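Long-range contact in BIFUNCTIONAL PROTEIN Proline utilization A (PutA) (Corynebacterium freiburgense, PDB 5UX5), which probably catalyses both steps of proline catabolism to glutamate, an FAD-dependent proline dehydrogenation followed by an NAD-dependent aldehyde oxidation: residues Ala546-Ala551 with Asn595-Ile600. Residues are numbered along the deposited sequence; the frame is centred on the assembly and turned at random.
Sequences AGKTIA and NFPVAI
The Phe596 ring takes Lys548 NZ obliquely, displaced toward the CD1-CE1 side: the ammonium lies 4.2 Å from the ring centroid and 33° off its normal, an off-centre cation-pi contact in which NZ comes to 3.7 Å from Phe596 CD1. The lysine chain runs at about a right angle to the phenylalanine side chain. The Pro597 ring meets residues 546-551 through two of its carbons, CG resting 3.7 Å from Ala546 CB and CD lying 4.1 Å from Lys548 CD. The lysine chain is bent at chi3 (60°), which helps to bring NZ to the carbonyl of Asn595; this hydrogen bond, NZ to Asn595 O, is 2.9 Å long, lies in the carbonyl plane and makes a C=O...N angle of 157°. In the aldehyde dehydrogenase domain, strand 580-591, helix 599-611 and the parallel strand 614-618 form a beta-alpha-beta unit of the Rossmann-type NAD-binding region; the contact joins the loop entering that helix to the turn between helices 535-544 and 550-574. Glu556, on helix 550-574, binds both sides: OE1 forms a salt bridge with Lys548 NZ, and OE2 accepts the backbone N-H groups of Val598 and Ala599 at the start of helix 599-611. The CB of Asn595 points away from residues 546-551, and its ND2 donates to Gln723 O, with the bound NAD about 7 Å from this side chain at the nearest atoms.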
loop_
_atom_site.group_PDB
_atom_site.type_symbol
_atom_site.label_atom_id
_atom_site.label_comp_id
_atom_site.label_asym_id
_atom_site.label_seq_id
_atom_site.Cartn_x
_atom_site.Cartn_y
_atom_site.Cartn_z
ATOM N N ALA A 546 8.084 -16.098 11.931
ATOM C CA ALA A 546 6.705 -15.775 11.575
ATOM C C ALA A 546 6.329 -16.207 10.162
ATOM O O ALA A 546 5.138 -16.338 9.873
ATOM C CB ALA A 546 6.458 -14.270 11.734
ATOM N N GLY A 547 7.295 -16.472 9.285
ATOM C CA GLY A 547 6.959 -16.942 7.952
ATOM C C GLY A 547 6.405 -15.898 7.001
ATOM O O GLY A 547 5.705 -16.259 6.050
ATOM N N LYS A 548 6.663 -14.613 7.246
ATOM C CA LYS A 548 6.210 -13.522 6.391
ATOM C C LYS A 548 7.226 -13.229 5.287
ATOM O O LYS A 548 8.430 -13.401 5.467
ATOM C CB LYS A 548 5.979 -12.259 7.237
ATOM C CG LYS A 548 5.163 -12.548 8.488
ATOM C CD LYS A 548 4.703 -11.289 9.225
ATOM C CE LYS A 548 3.833 -10.431 8.339
ATOM N NZ LYS A 548 3.048 -9.423 9.047
ATOM N N THR A 549 6.735 -12.756 4.145
ATOM C CA THR A 549 7.639 -12.217 3.138
ATOM C C THR A 549 8.173 -10.859 3.579
ATOM O O THR A 549 7.634 -10.219 4.481
ATOM C CB THR A 549 6.942 -12.069 1.785
ATOM O OG1 THR A 549 5.895 -11.083 1.863
ATOM C CG2 THR A 549 6.373 -13.413 1.315
ATOM N N ILE A 550 9.273 -10.435 2.957
ATOM C CA ILE A 550 9.763 -9.079 3.173
ATOM C C ILE A 550 8.682 -8.055 2.839
ATOM O O ILE A 550 8.485 -7.058 3.564
ATOM C CB ILE A 550 11.031 -8.833 2.350
ATOM C CG1 ILE A 550 12.148 -9.764 2.781
ATOM C CG2 ILE A 550 11.500 -7.432 2.528
ATOM C CD1 ILE A 550 13.477 -9.355 2.179
ATOM N N ALA A 551 7.961 -8.276 1.738
ATOM C CA ALA A 551 6.994 -7.278 1.313
ATOM C C ALA A 551 5.915 -7.081 2.368
ATOM O O ALA A 551 5.339 -5.989 2.474
ATOM C CB ALA A 551 6.379 -7.660 -0.038
ATOM N N ASN A 595 0.322 -13.024 13.708
ATOM C CA ASN A 595 0.304 -12.607 12.312
ATOM C C ASN A 595 1.013 -11.274 12.103
ATOM O O ASN A 595 1.495 -10.992 11.003
ATOM C CB ASN A 595 -1.136 -12.538 11.804
ATOM C CG ASN A 595 -1.952 -11.474 12.504
ATOM O OD1 ASN A 595 -1.583 -11.009 13.581
ATOM N ND2 ASN A 595 -3.053 -11.053 11.881
ATOM N N PHE A 596 1.035 -10.424 13.117
ATOM C CA PHE A 596 1.793 -9.174 13.116
ATOM C C PHE A 596 2.677 -9.155 14.346
ATOM O O PHE A 596 2.433 -8.396 15.285
ATOM C CB PHE A 596 0.865 -7.965 13.105
ATOM C CG PHE A 596 0.182 -7.744 11.799
ATOM C CD1 PHE A 596 0.818 -7.020 10.797
ATOM C CD2 PHE A 596 -1.083 -8.264 11.561
ATOM C CE1 PHE A 596 0.212 -6.806 9.595
ATOM C CE2 PHE A 596 -1.711 -8.052 10.359
ATOM C CZ PHE A 596 -1.055 -7.309 9.362
ATOM N N PRO A 597 3.744 -9.958 14.355
ATOM C CA PRO A 597 4.469 -10.229 15.602
ATOM C C PRO A 597 5.433 -9.156 16.061
ATOM O O PRO A 597 6.053 -9.344 17.113
ATOM C CB PRO A 597 5.222 -11.513 15.270
ATOM C CG PRO A 597 5.515 -11.342 13.837
ATOM C CD PRO A 597 4.287 -10.732 13.231
ATOM N N VAL A 598 5.555 -8.010 15.403
ATOM C CA VAL A 598 6.394 -6.936 15.916
ATOM C C VAL A 598 5.591 -5.663 16.189
ATOM O O VAL A 598 5.681 -5.086 17.270
ATOM C CB VAL A 598 7.588 -6.660 14.983
ATOM C CG1 VAL A 598 8.393 -5.443 15.486
ATOM C CG2 VAL A 598 8.486 -7.922 14.904
ATOM N N ALA A 599 4.766 -5.236 15.237
ATOM C CA ALA A 599 4.040 -3.979 15.405
ATOM C C ALA A 599 2.935 -4.081 16.460
ATOM O O ALA A 599 2.759 -3.170 17.281
ATOM C CB ALA A 599 3.453 -3.538 14.072
ATOM N N ILE A 600 2.165 -5.162 16.454
ATOM C CA ILE A 600 1.068 -5.209 17.408
ATOM C C ILE A 600 1.580 -5.366 18.835
ATOM O O ILE A 600 1.187 -4.566 19.689
ATOM C CB ILE A 600 0.046 -6.282 17.030
ATOM C CG1 ILE A 600 -0.744 -5.761 15.811
ATOM C CG2 ILE A 600 -0.833 -6.616 18.247
ATOM C CD1 ILE A 600 -1.753 -6.715 15.238
#